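Arsenate reductase (ArsC) (Archaeoglobus fulgidus, PDB 1Y1L) probably reduces arsenate to arsenite as part of arsenic detoxification, using a fold shared with the low-molecular-weight phosphotyrosine protein phosphatases. Local coordinates at residues V2-I7 and A18-M23; T10-M15 and V76-S81; A49-K54 and E113-V118; H95-A100 and R108-E113. All coordinates share one frame; numbering follows the deposited sequence.

Contact 1 of 4, residues V2-I7 and A18-M23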
loop_
_atom_site.group_PDB
_atom_site.type_symbol
_atom_site.label_atom_id
_atom_site.label_comp_id
_atom_site.label_asym_id
_atom_site.label_seq_id
_atom_site.Cartn_x
_atom_site.Cartn_y
_atom_site.Cartn_z
ATOM N N VAL A 2 12.369 15.870 7.954
ATOM C CA VAL A 2 12.109 14.606 7.250
ATOM C C VAL A 2 12.422 13.434 8.198
ATOM O O VAL A 2 13.115 13.629 9.196
ATOM C CB VAL A 2 12.979 14.540 5.962
ATOM C CG1 VAL A 2 14.419 14.797 6.308
ATOM C CG2 VAL A 2 12.837 13.222 5.267
ATOM N N LEU A 3 11.838 12.260 7.954
ATOM C CA LEU A 3 12.096 11.084 8.793
ATOM C C LEU A 3 12.597 9.947 7.925
ATOM O O LEU A 3 11.927 9.531 6.977
ATOM C CB LEU A 3 10.840 10.612 9.533
ATOM C CG LEU A 3 11.018 9.815 10.836
ATOM C CD1 LEU A 3 9.688 9.290 11.334
ATOM C CD2 LEU A 3 11.937 8.661 10.641
ATOM N N PHE A 4 13.792 9.460 8.247
ATOM C CA PHE A 4 14.388 8.342 7.525
ATOM C C PHE A 4 14.126 7.084 8.344
ATOM O O PHE A 4 14.626 6.946 9.469
ATOM C CB PHE A 4 15.880 8.557 7.361
ATOM C CG PHE A 4 16.229 9.745 6.530
ATOM C CD1 PHE A 4 16.431 10.987 7.120
ATOM C CD2 PHE A 4 16.399 9.615 5.166
ATOM C CE1 PHE A 4 16.806 12.092 6.354
ATOM C CE2 PHE A 4 16.773 10.712 4.384
ATOM C CZ PHE A 4 16.979 11.953 4.978
ATOM N N VAL A 5 13.289 6.198 7.821
ATOM C CA VAL A 5 12.989 4.980 8.543
ATOM C C VAL A 5 13.312 3.739 7.738
ATOM O O VAL A 5 13.116 3.696 6.527
ATOM C CB VAL A 5 11.519 4.971 9.068
ATOM C CG1 VAL A 5 10.654 5.864 8.222
ATOM C CG2 VAL A 5 10.943 3.560 9.099
ATOM N N CYS A 6 13.945 2.787 8.404
ATOM C CA CYS A 6 14.285 1.512 7.798
ATOM C C CYS A 6 13.803 0.457 8.799
ATOM O O CYS A 6 13.079 0.780 9.750
ATOM C CB CYS A 6 15.789 1.394 7.510
ATOM S SG CYS A 6 16.752 0.697 8.881
ATOM N N ILE A 7 14.143 -0.803 8.572
ATOM C CA ILE A 7 13.694 -1.843 9.477
ATOM C C ILE A 7 14.338 -1.729 10.845
ATOM O O ILE A 7 13.793 -1.121 11.749
ATOM C CB ILE A 7 13.987 -3.249 8.935
ATOM C CG1 ILE A 7 13.263 -3.493 7.614
ATOM C CG2 ILE A 7 13.593 -4.294 9.962
ATOM C CD1 ILE A 7 13.629 -4.817 6.985
ATOM N N ALA A 18 22.316 11.942 9.359
ATOM C CA ALA A 18 23.543 12.717 9.535
ATOM C C ALA A 18 23.987 13.467 8.282
ATOM O O ALA A 18 24.447 14.608 8.369
ATOM C CB ALA A 18 24.657 11.815 10.035
ATOM N N LEU A 19 23.899 12.814 7.131
ATOM C CA LEU A 19 24.280 13.440 5.876
ATOM C C LEU A 19 23.310 14.553 5.480
ATOM O O LEU A 19 23.705 15.589 4.923
ATOM C CB LEU A 19 24.330 12.387 4.786
ATOM C CG LEU A 19 25.509 11.454 4.972
ATOM C CD1 LEU A 19 25.280 10.231 4.146
ATOM C CD2 LEU A 19 26.791 12.146 4.552
ATOM N N PHE A 20 22.029 14.287 5.710
ATOM C CA PHE A 20 20.976 15.236 5.410
ATOM C C PHE A 20 21.269 16.524 6.174
ATOM O O PHE A 20 21.442 17.590 5.580
ATOM C CB PHE A 20 19.621 14.661 5.851
ATOM C CG PHE A 20 18.455 15.478 5.425
ATOM C CD1 PHE A 20 17.820 15.218 4.227
ATOM C CD2 PHE A 20 18.038 16.543 6.182
ATOM C CE1 PHE A 20 16.790 16.012 3.789
ATOM C CE2 PHE A 20 17.015 17.344 5.759
ATOM C CZ PHE A 20 16.385 17.082 4.555
ATOM N N ASN A 21 21.338 16.396 7.493
ATOM C CA ASN A 21 21.597 17.515 8.384
ATOM C C ASN A 21 22.831 18.341 8.016
ATOM O O ASN A 21 22.870 19.552 8.240
ATOM C CB ASN A 21 21.730 17.012 9.819
ATOM C CG ASN A 21 20.429 16.513 10.383
ATOM O OD1 ASN A 21 20.401 15.681 11.291
ATOM N ND2 ASN A 21 19.334 17.051 9.879
ATOM N N ALA A 22 23.866 17.683 7.510
ATOM C CA ALA A 22 25.082 18.385 7.119
ATOM C C ALA A 22 24.909 19.100 5.776
ATOM O O ALA A 22 25.775 19.866 5.362
ATOM C CB ALA A 22 26.249 17.410 7.048
ATOM N N MET A 23 23.795 18.848 5.098
ATOM C CA MET A 23 23.552 19.464 3.805
ATOM C C MET A 23 22.360 20.399 3.772
ATOM O O MET A 23 22.336 21.336 2.979
ATOM C CB MET A 23 23.389 18.392 2.743
ATOM C CG MET A 23 24.609 17.519 2.595
ATOM S SD MET A 23 24.504 16.486 1.157
ATOM C CE MET A 23 24.223 14.935 1.926
#

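Contact 2 of 4, residues T10-M15 and V76-S81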
loop_
_atom_site.group_PDB
_atom_site.type_symbol
_atom_site.label_atom_id
_atom_site.label_comp_id
_atom_site.label_asym_id
_atom_site.label_seq_id
_atom_site.Cartn_x
_atom_site.Cartn_y
_atom_site.Cartn_z
ATOM N N THR A 10 19.911 0.900 12.331
ATOM C CA THR A 10 21.231 0.815 12.931
ATOM C C THR A 10 22.300 1.452 12.044
ATOM O O THR A 10 23.284 1.996 12.544
ATOM C CB THR A 10 21.588 -0.661 13.214
ATOM O OG1 THR A 10 20.663 -1.226 14.156
ATOM C CG2 THR A 10 22.960 -0.777 13.783
ATOM N N ALA A 11 22.078 1.422 10.731
ATOM C CA ALA A 11 23.035 1.973 9.781
ATOM C C ALA A 11 22.481 3.026 8.820
ATOM O O ALA A 11 22.622 4.225 9.063
ATOM C CB ALA A 11 23.675 0.845 8.994
ATOM N N ARG A 12 21.920 2.565 7.700
ATOM C CA ARG A 12 21.363 3.438 6.664
ATOM C C ARG A 12 20.487 4.563 7.206
ATOM O O ARG A 12 20.651 5.726 6.847
ATOM C CB ARG A 12 20.567 2.611 5.654
ATOM C CG ARG A 12 21.318 1.408 5.159
ATOM C CD ARG A 12 20.875 0.958 3.783
ATOM N NE ARG A 12 19.573 0.296 3.757
ATOM C CZ ARG A 12 19.225 -0.749 4.506
ATOM N NH1 ARG A 12 18.014 -1.279 4.383
ATOM N NH2 ARG A 12 20.063 -1.247 5.404
ATOM N N SER A 13 19.535 4.201 8.045
ATOM C CA SER A 13 18.630 5.163 8.634
ATOM C C SER A 13 19.463 6.274 9.213
ATOM O O SER A 13 19.303 7.446 8.882
ATOM C CB SER A 13 17.861 4.475 9.752
ATOM O OG SER A 13 17.597 3.123 9.403
ATOM N N VAL A 14 20.416 5.864 10.026
ATOM C CA VAL A 14 21.308 6.787 10.690
ATOM C C VAL A 14 22.224 7.545 9.741
ATOM O O VAL A 14 22.587 8.676 10.022
ATOM C CB VAL A 14 22.173 6.053 11.717
ATOM C CG1 VAL A 14 23.002 7.052 12.501
ATOM C CG2 VAL A 14 21.296 5.199 12.638
ATOM N N MET A 15 22.665 6.903 8.669
ATOM C CA MET A 15 23.549 7.572 7.730
ATOM C C MET A 15 22.836 8.724 7.052
ATOM O O MET A 15 23.330 9.853 7.065
ATOM C CB MET A 15 24.086 6.604 6.664
ATOM C CG MET A 15 25.111 5.588 7.167
ATOM S SD MET A 15 25.650 4.412 5.889
ATOM C CE MET A 15 27.355 4.152 6.315
ATOM N N VAL A 76 13.542 3.745 3.609
ATOM C CA VAL A 76 14.635 3.006 2.992
ATOM C C VAL A 76 14.229 1.536 2.927
ATOM O O VAL A 76 14.334 0.799 3.920
ATOM C CB VAL A 76 15.959 3.169 3.776
ATOM C CG1 VAL A 76 17.023 2.282 3.188
ATOM C CG2 VAL A 76 16.429 4.603 3.704
ATOM N N CYS A 77 13.707 1.141 1.766
ATOM C CA CYS A 77 13.243 -0.223 1.518
ATOM C C CYS A 77 14.336 -1.205 1.067
ATOM O O CYS A 77 15.431 -0.806 0.647
ATOM C CB CYS A 77 12.162 -0.212 0.408
ATOM S SG CYS A 77 11.174 1.315 0.493
ATOM N N GLU A 78 14.014 -2.495 1.168
ATOM C CA GLU A 78 14.910 -3.584 0.786
ATOM C C GLU A 78 14.801 -3.831 -0.722
ATOM O O GLU A 78 14.184 -3.044 -1.440
ATOM C CB GLU A 78 14.511 -4.853 1.539
ATOM C CG GLU A 78 14.449 -4.709 3.052
ATOM C CD GLU A 78 15.767 -5.023 3.732
ATOM O OE1 GLU A 78 16.585 -4.096 3.906
ATOM O OE2 GLU A 78 15.983 -6.201 4.102
ATOM N N GLU A 79 15.378 -4.934 -1.197
ATOM C CA GLU A 79 15.322 -5.269 -2.625
ATOM C C GLU A 79 13.883 -5.449 -3.122
ATOM O O GLU A 79 13.583 -5.178 -4.294
ATOM C CB GLU A 79 16.122 -6.547 -2.930
ATOM C CG GLU A 79 16.256 -6.844 -4.433
ATOM C CD GLU A 79 16.743 -8.258 -4.738
ATOM O OE1 GLU A 79 16.000 -9.007 -5.413
ATOM O OE2 GLU A 79 17.869 -8.618 -4.318
ATOM N N SER A 80 13.002 -5.897 -2.235
ATOM C CA SER A 80 11.611 -6.121 -2.598
ATOM C C SER A 80 10.687 -6.212 -1.392
ATOM O O SER A 80 9.883 -7.141 -1.279
ATOM C CB SER A 80 11.486 -7.382 -3.467
ATOM O OG SER A 80 12.136 -8.504 -2.881
ATOM N N SER A 81 10.768 -5.225 -0.512
ATOM C CA SER A 81 9.912 -5.228 0.661
ATOM C C SER A 81 9.866 -3.885 1.362
ATOM O O SER A 81 10.404 -3.710 2.458
ATOM C CB SER A 81 10.320 -6.344 1.622
ATOM O OG SER A 81 11.721 -6.374 1.792
#

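Contact 3 of 4, residues A49-K54 and E113-V118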
loop_
_atom_site.group_PDB
_atom_site.type_symbol
_atom_site.label_atom_id
_atom_site.label_comp_id
_atom_site.label_asym_id
_atom_site.label_seq_id
_atom_site.Cartn_x
_atom_site.Cartn_y
_atom_site.Cartn_z
ATOM N N ALA A 49 32.186 9.368 11.622
ATOM C CA ALA A 49 33.183 10.085 12.425
ATOM C C ALA A 49 34.424 10.389 11.592
ATOM O O ALA A 49 35.198 11.291 11.898
ATOM C CB ALA A 49 33.561 9.268 13.646
ATOM N N GLU A 50 34.629 9.580 10.564
ATOM C CA GLU A 50 35.747 9.740 9.650
ATOM C C GLU A 50 35.430 10.942 8.742
ATOM O O GLU A 50 36.327 11.503 8.097
ATOM C CB GLU A 50 35.893 8.449 8.829
ATOM C CG GLU A 50 37.110 8.359 7.926
ATOM C CD GLU A 50 37.189 7.026 7.198
ATOM O OE1 GLU A 50 37.469 6.005 7.866
ATOM O OE2 GLU A 50 36.966 7.001 5.965
ATOM N N ARG A 51 34.142 11.304 8.687
ATOM C CA ARG A 51 33.639 12.429 7.884
ATOM C C ARG A 51 33.240 13.569 8.814
ATOM O O ARG A 51 32.631 14.548 8.387
ATOM C CB ARG A 51 32.423 11.996 7.050
ATOM C CG ARG A 51 32.048 12.949 5.919
ATOM C CD ARG A 51 30.916 12.379 5.063
ATOM N NE ARG A 51 31.232 11.084 4.456
ATOM C CZ ARG A 51 31.431 10.892 3.155
ATOM N NH1 ARG A 51 31.710 9.682 2.693
ATOM N NH2 ARG A 51 31.364 11.914 2.314
ATOM N N GLY A 52 33.613 13.435 10.081
ATOM C CA GLY A 52 33.307 14.445 11.074
ATOM C C GLY A 52 31.848 14.465 11.470
ATOM O O GLY A 52 31.315 15.518 11.829
ATOM N N LEU A 53 31.215 13.296 11.449
ATOM C CA LEU A 53 29.803 13.179 11.784
ATOM C C LEU A 53 29.533 12.205 12.926
ATOM O O LEU A 53 30.110 11.120 12.982
ATOM C CB LEU A 53 29.017 12.737 10.549
ATOM C CG LEU A 53 29.120 13.613 9.298
ATOM C CD1 LEU A 53 28.409 12.932 8.148
ATOM C CD2 LEU A 53 28.521 14.985 9.548
ATOM N N LYS A 54 28.661 12.606 13.846
ATOM C CA LYS A 54 28.294 11.750 14.970
ATOM C C LYS A 54 26.962 11.096 14.626
ATOM O O LYS A 54 25.998 11.786 14.285
ATOM C CB LYS A 54 28.119 12.553 16.272
ATOM C CG LYS A 54 29.151 13.655 16.541
ATOM C CD LYS A 54 28.629 15.022 16.079
ATOM C CE LYS A 54 29.610 16.154 16.377
ATOM N NZ LYS A 54 29.037 17.493 16.027
ATOM N N GLU A 113 25.786 6.072 -1.868
ATOM C CA GLU A 113 24.473 6.092 -2.515
ATOM C C GLU A 113 23.514 6.941 -1.733
ATOM O O GLU A 113 22.773 7.730 -2.299
ATOM C CB GLU A 113 23.894 4.697 -2.638
ATOM C CG GLU A 113 24.426 3.923 -3.816
ATOM C CD GLU A 113 23.500 2.795 -4.221
ATOM O OE1 GLU A 113 22.334 3.087 -4.582
ATOM O OE2 GLU A 113 23.937 1.621 -4.180
ATOM N N ILE A 114 23.483 6.721 -0.430
ATOM C CA ILE A 114 22.629 7.498 0.446
ATOM C C ILE A 114 22.957 8.985 0.289
ATOM O O ILE A 114 22.067 9.825 0.290
ATOM C CB ILE A 114 22.846 7.083 1.902
ATOM C CG1 ILE A 114 22.446 5.622 2.091
ATOM C CG2 ILE A 114 22.042 7.972 2.829
ATOM C CD1 ILE A 114 22.536 5.161 3.528
ATOM N N GLU A 115 24.246 9.286 0.142
ATOM C CA GLU A 115 24.740 10.650 -0.011
ATOM C C GLU A 115 24.303 11.261 -1.328
ATOM O O GLU A 115 23.945 12.426 -1.378
ATOM C CB GLU A 115 26.270 10.678 0.098
ATOM C CG GLU A 115 26.856 12.081 0.247
ATOM C CD GLU A 115 28.348 12.086 0.533
ATOM O OE1 GLU A 115 29.070 11.263 -0.060
ATOM O OE2 GLU A 115 28.805 12.919 1.344
ATOM N N GLU A 116 24.404 10.490 -2.402
ATOM C CA GLU A 116 23.999 10.952 -3.722
ATOM C C GLU A 116 22.507 11.243 -3.692
ATOM O O GLU A 116 22.030 12.164 -4.355
ATOM C CB GLU A 116 24.264 9.865 -4.762
ATOM C CG GLU A 116 23.751 10.203 -6.155
ATOM C CD GLU A 116 23.175 8.993 -6.887
ATOM O OE1 GLU A 116 23.956 8.203 -7.451
ATOM O OE2 GLU A 116 21.935 8.826 -6.906
ATOM N N ARG A 117 21.776 10.417 -2.954
ATOM C CA ARG A 117 20.338 10.560 -2.846
ATOM C C ARG A 117 19.941 11.690 -1.917
ATOM O O ARG A 117 18.990 12.410 -2.206
ATOM C CB ARG A 117 19.685 9.236 -2.424
ATOM C CG ARG A 117 19.845 8.140 -3.478
ATOM C CD ARG A 117 19.202 6.819 -3.100
ATOM N NE ARG A 117 17.823 6.708 -3.577
ATOM C CZ ARG A 117 17.270 5.581 -4.027
ATOM N NH1 ARG A 117 16.009 5.581 -4.430
ATOM N NH2 ARG A 117 17.974 4.454 -4.083
ATOM N N VAL A 118 20.637 11.837 -0.795
ATOM C CA VAL A 118 20.312 12.913 0.133
ATOM C C VAL A 118 20.613 14.252 -0.528
ATOM O O VAL A 118 19.810 15.171 -0.466
ATOM C CB VAL A 118 21.083 12.788 1.464
ATOM C CG1 VAL A 118 20.891 14.035 2.302
ATOM C CG2 VAL A 118 20.578 11.586 2.249
#

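Contact 4 of 4, residues H95-A100 and R108-E113. With CD (cadmium ion), chain H.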
loop_
_atom_site.group_PDB
_atom_site.type_symbol
_atom_site.label_atom_id
_atom_site.label_comp_id
_atom_site.label_asym_id
_atom_site.label_seq_id
_atom_site.Cartn_x
_atom_site.Cartn_y
_atom_site.Cartn_z
ATOM N N HIS A 95 15.350 2.133 -2.490
ATOM C CA HIS A 95 15.839 0.766 -2.459
ATOM C C HIS A 95 17.361 0.830 -2.304
ATOM O O HIS A 95 18.088 1.175 -3.239
ATOM C CB HIS A 95 15.423 0.038 -3.732
ATOM C CG HIS A 95 13.939 -0.005 -3.935
ATOM N ND1 HIS A 95 13.097 -0.749 -3.135
ATOM C CD2 HIS A 95 13.146 0.604 -4.848
ATOM C CE1 HIS A 95 11.851 -0.601 -3.548
ATOM N NE2 HIS A 95 11.853 0.215 -4.587
ATOM N N ILE A 96 17.824 0.568 -1.087
ATOM C CA ILE A 96 19.240 0.623 -0.770
ATOM C C ILE A 96 19.750 -0.679 -0.161
ATOM O O ILE A 96 19.186 -1.206 0.806
ATOM C CB ILE A 96 19.526 1.781 0.200
ATOM C CG1 ILE A 96 19.100 3.107 -0.439
ATOM C CG2 ILE A 96 20.995 1.818 0.561
ATOM C CD1 ILE A 96 19.250 4.308 0.458
ATOM N N GLU A 97 20.838 -1.176 -0.744
ATOM C CA GLU A 97 21.502 -2.408 -0.324
ATOM C C GLU A 97 21.759 -2.403 1.162
ATOM O O GLU A 97 22.283 -1.439 1.697
ATOM C CB GLU A 97 22.827 -2.540 -1.073
ATOM C CG GLU A 97 23.744 -3.659 -0.609
ATOM C CD GLU A 97 24.971 -3.803 -1.493
ATOM O OE1 GLU A 97 25.439 -4.946 -1.672
ATOM O OE2 GLU A 97 25.464 -2.779 -2.010
ATOM N N ASN A 98 21.388 -3.487 1.820
ATOM C CA ASN A 98 21.572 -3.618 3.254
ATOM C C ASN A 98 23.042 -3.951 3.516
ATOM O O ASN A 98 23.487 -5.056 3.194
ATOM C CB ASN A 98 20.678 -4.742 3.756
ATOM C CG ASN A 98 20.535 -4.740 5.238
ATOM O OD1 ASN A 98 21.196 -3.975 5.942
ATOM N ND2 ASN A 98 19.647 -5.582 5.738
ATOM N N PRO A 99 23.823 -3.004 4.085
ATOM C CA PRO A 99 25.243 -3.252 4.356
ATOM C C PRO A 99 25.512 -4.222 5.496
ATOM O O PRO A 99 26.585 -4.815 5.560
ATOM C CB PRO A 99 25.766 -1.858 4.683
ATOM C CG PRO A 99 24.647 -1.270 5.414
ATOM C CD PRO A 99 23.455 -1.652 4.546
ATOM N N ALA A 100 24.528 -4.396 6.372
ATOM C CA ALA A 100 24.648 -5.276 7.539
ATOM C C ALA A 100 25.349 -6.603 7.316
ATOM O O ALA A 100 24.894 -7.446 6.533
ATOM C CB ALA A 100 23.285 -5.521 8.160
ATOM N N ARG A 108 30.783 1.698 2.889
ATOM C CA ARG A 108 31.135 2.966 2.272
ATOM C C ARG A 108 30.329 3.161 0.998
ATOM O O ARG A 108 29.877 4.269 0.709
ATOM C CB ARG A 108 32.638 3.027 1.976
ATOM C CG ARG A 108 33.509 3.340 3.205
ATOM C CD ARG A 108 34.958 3.646 2.815
ATOM N NE ARG A 108 35.716 4.268 3.900
ATOM C CZ ARG A 108 36.356 3.599 4.858
ATOM N NH1 ARG A 108 37.017 4.259 5.794
ATOM N NH2 ARG A 108 36.345 2.269 4.889
ATOM N N ARG A 109 30.175 2.088 0.229
ATOM C CA ARG A 109 29.402 2.138 -1.005
ATOM C C ARG A 109 27.958 2.541 -0.670
ATOM O O ARG A 109 27.347 3.350 -1.379
ATOM C CB ARG A 109 29.437 0.776 -1.701
ATOM C CG ARG A 109 28.879 0.759 -3.112
ATOM C CD ARG A 109 27.611 -0.076 -3.174
ATOM N NE ARG A 109 27.588 -0.893 -4.384
ATOM C CZ ARG A 109 27.782 -2.211 -4.409
ATOM N NH1 ARG A 109 27.752 -2.854 -5.571
ATOM N NH2 ARG A 109 27.982 -2.894 -3.280
ATOM N N VAL A 110 27.411 1.953 0.391
ATOM C CA VAL A 110 26.057 2.263 0.841
ATOM C C VAL A 110 26.001 3.717 1.275
ATOM O O VAL A 110 25.022 4.409 1.022
ATOM C CB VAL A 110 25.644 1.367 2.021
ATOM C CG1 VAL A 110 24.393 1.895 2.690
ATOM C CG2 VAL A 110 25.424 -0.045 1.532
ATOM N N LEU A 111 27.056 4.174 1.933
ATOM C CA LEU A 111 27.124 5.548 2.399
ATOM C C LEU A 111 27.037 6.518 1.235
ATOM O O LEU A 111 26.336 7.526 1.312
ATOM C CB LEU A 111 28.435 5.786 3.147
ATOM C CG LEU A 111 28.632 7.204 3.673
ATOM C CD1 LEU A 111 27.560 7.482 4.694
ATOM C CD2 LEU A 111 30.002 7.365 4.302
ATOM N N ALA A 112 27.790 6.228 0.177
ATOM C CA ALA A 112 27.824 7.079 -0.994
ATOM C C ALA A 112 26.477 7.195 -1.668
ATOM O O ALA A 112 26.086 8.299 -2.039
ATOM C CB ALA A 112 28.851 6.590 -1.976
ATOM N N GLU A 113 25.786 6.072 -1.868
ATOM C CA GLU A 113 24.473 6.092 -2.515
ATOM C C GLU A 113 23.514 6.941 -1.733
ATOM O O GLU A 113 22.773 7.730 -2.299
ATOM C CB GLU A 113 23.894 4.697 -2.638
ATOM C CG GLU A 113 24.426 3.923 -3.816
ATOM C CD GLU A 113 23.500 2.795 -4.221
ATOM O OE1 GLU A 113 22.334 3.087 -4.582
ATOM O OE2 GLU A 113 23.937 1.621 -4.180
HETATM CD CD CD H . 9.710 -0.709 -5.100
#

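Contact 1 of 4, residues V2-I7 and A18-M23
Phe20, on helix 12-21, packs its ring against two residues of strand 2-6, Val2 and Phe4. It buries 64 Å² in the contact, about as much as the two strand residues together. Val2 meets the ring from above: its CG1 methyl lies over one face, 3.6 Å from the ring centroid and only 16° off the normal, the geometry of a CH-pi contact. That methyl is displaced toward the rim, with Phe20 CZ its nearest neighbour. Val2 presents it by setting CG1 between its backbone N and carbonyl carbon (chi1 53°), while CG2 goes to one face of the Phe4 ring. Phe4 brings its edge instead of a face. Its CZ approaches Phe20 CD1 to 3.5 Å, and the ring planes make 65° with centroids 5.5 Å apart, an offset edge-to-face pair. Phe4 CE1 also touches Phe20 CB at 3.8 Å, which places the approach at the root of the Phe20 ring, whereas Val2 covers the far end. All three residues are buried. Ala29 of the neighbouring strand, Val118 of helix 106-121 and Val122 also touch Phe20. Within these segments the helix meets the strand through side chains, as expected in the beta-alpha-beta unit of strand 2-6, helix 12-21 and strand 29-33 that opens the low-molecular-weight phosphatase fold.

Contact 2 of 4, residues T10-M15 and V76-S81
The Arg12 guanidinium and the Glu78 carboxylate meet with their planes 27° apart, and Val76 adds a methyl to the same group. Both partners come to the guanidinium at a slant, so neither lies squarely over a face or at an edge. Val76 CG1 approaches Arg12 NE to 3.3 Å and remains 3.9 Å from Arg12 NH1, a methyl in van der Waals contact with the polar NE. The charged contact is a single pair, Arg12 NH1 to Glu78 OE1 at 3.2 Å. It counts as a salt bridge, but its N-H...O angle of 121° makes it a weak hydrogen bond, probably held more by charge than by direction. Each side chain folds to reach the other: Arg12 turns at chi3 (-74°), and Glu78 bends at chi2, bringing its carboxylate back toward the helix.

Cys6 and Arg12 are spaced as in the C-X5-R signature of this family, whose P-loop runs from the first strand into the first helix. Arg12 sits at the start of that helix, with Ala11 as N-cap, so Val76 and Glu78 meet the side chain that closes the signature. Ile96, Asn98, Pro99, Val110 and Ile114 also touch the Arg12 side chain. Next to Val76, Cys77 points its CB away from the helix and forms a disulfide with Cys82, consistent with the oxidised state of arsenate reductases that work through cysteine pairs. Beyond it, the Glu78 side chain lies about 6 Å from a bound cadmium ion and packs on Val34 of a second subunit.

Contact 3 of 4, residues A49-K54 and E113-V118
Arg51 and Glu115 make the whole contact, and its close part is one salt bridge, Arg51 NH2 to Glu115 OE2 at 2.9 Å. The other carboxylate oxygen is farther off, with Glu115 OE1 3.4 Å from the same NH2 and 4.1 Å from Arg51 NH1. The groups are therefore not matched in a two-pronged pair: their planes stand 81° apart, and OE2 comes to the guanidinium at a slant. With the planes so steeply turned, the pair is probably held mainly by charge.

Around this point the packing is loose. Just 75 Å² is buried, shared almost evenly by the two residues, and the CA atoms of Arg51 and Glu115 are 12.0 Å apart. Long side chains span that gap. Glu115 is extended, with CG anti to the backbone N (chi1 -168°), and Arg51 is extended as far as CD before the turn at chi3 (-59°) brings its guanidinium to the helix. Arg51 is exposed to solvent. Glu115 is partly exposed and also touches a crystal neighbour, so its conformation may owe something to the lattice.

Arg51 leaves the C-terminal end of helix 42-49, where Gly52, with positive phi, is the C-prime residue of a Schellman motif. Leu19 of helix 12-21 packs on both Leu53 and Glu115, and Leu111 touches Arg51. A second salt bridge, Glu50 with Arg108, links segment 49-54 to helix 106-121 nearer its start, so the end of helix 42-49 is tied to helix 106-121 at the surface, beside helix 12-21.

Contact 4 of 4, residues H95-A100 and R108-E113
The loop that leaves strand 91-95 folds back on helix 106-121 in the last beta-alpha connection of the fold, with Ile96, Glu97 and Pro99 all meeting Val110. Val110 is the centre of the apolar part and buries 85 Å². Its two methyls face overlapping parts of the loop: CG2 reaches Pro99 CB at 3.7 Å and also lies 3.4 Å from Glu97 O, while CG1, anti to the backbone N (chi1 167°), has Ile96 CG2 as its nearest partner at 4.0 Å. The Pro99 ring and Val110 lie at about a right angle, and the proline also touches Arg12 of helix 12-21.

In low-molecular-weight phosphatases this loop borders the active-site pocket. Contacts of Ile96, Asn98 and Pro99 with Arg12 of the C-X5-R signature are consistent with the same role here. Within the loop, Ala100 N makes a weak hydrogen bond to Asn98 OD1 at 3.4 Å, in Asx-turn geometry.

On the partly exposed side, an extended Glu97 sends its carboxylate to Arg109. Glu97 OE2 is 2.8 Å from Arg109 NH2 and lies over one face of the guanidinium, 3.4 Å from Arg109 CZ, with the two planes 59° apart. In this salt bridge the oxygen sits off the directions of the N-H bonds, and Arg109 also touches a crystal neighbour. Glu113 OE2, on the next turn, is 5.1 Å from Glu97 OE2, so the like charges may weakly oppose each other. At the end of strand 91-95, His95 NE2 binds a cadmium ion at 2.4 Å, shared with Asp88 of a third subunit, while His95 ND1 is hydrogen-bonded to Glu78 O.

In the fold
The four contacts lie around the parallel sheet 29-33, 2-6, 73-77, 91-95 and the helices packed on it. Contacts 1 and 2 both use helix 12-21 and reach the neighbouring strands 2-6 and 73-77; their centres are 11 Å apart and their segments alternate along the chain. Contact 4 is about 8 Å from contact 2, centre to centre, and is nested in the loop closed by contact 3, with which it shares helix 106-121 and Glu113. Helices 12-21 and 106-121 meet through Ile114 on Arg12 and Val118 on Phe20. Contacts 2 and 4 converge on the probable active-site pocket, while contact 1 is buried near the centre of the chain and contact 3 lies at the surface.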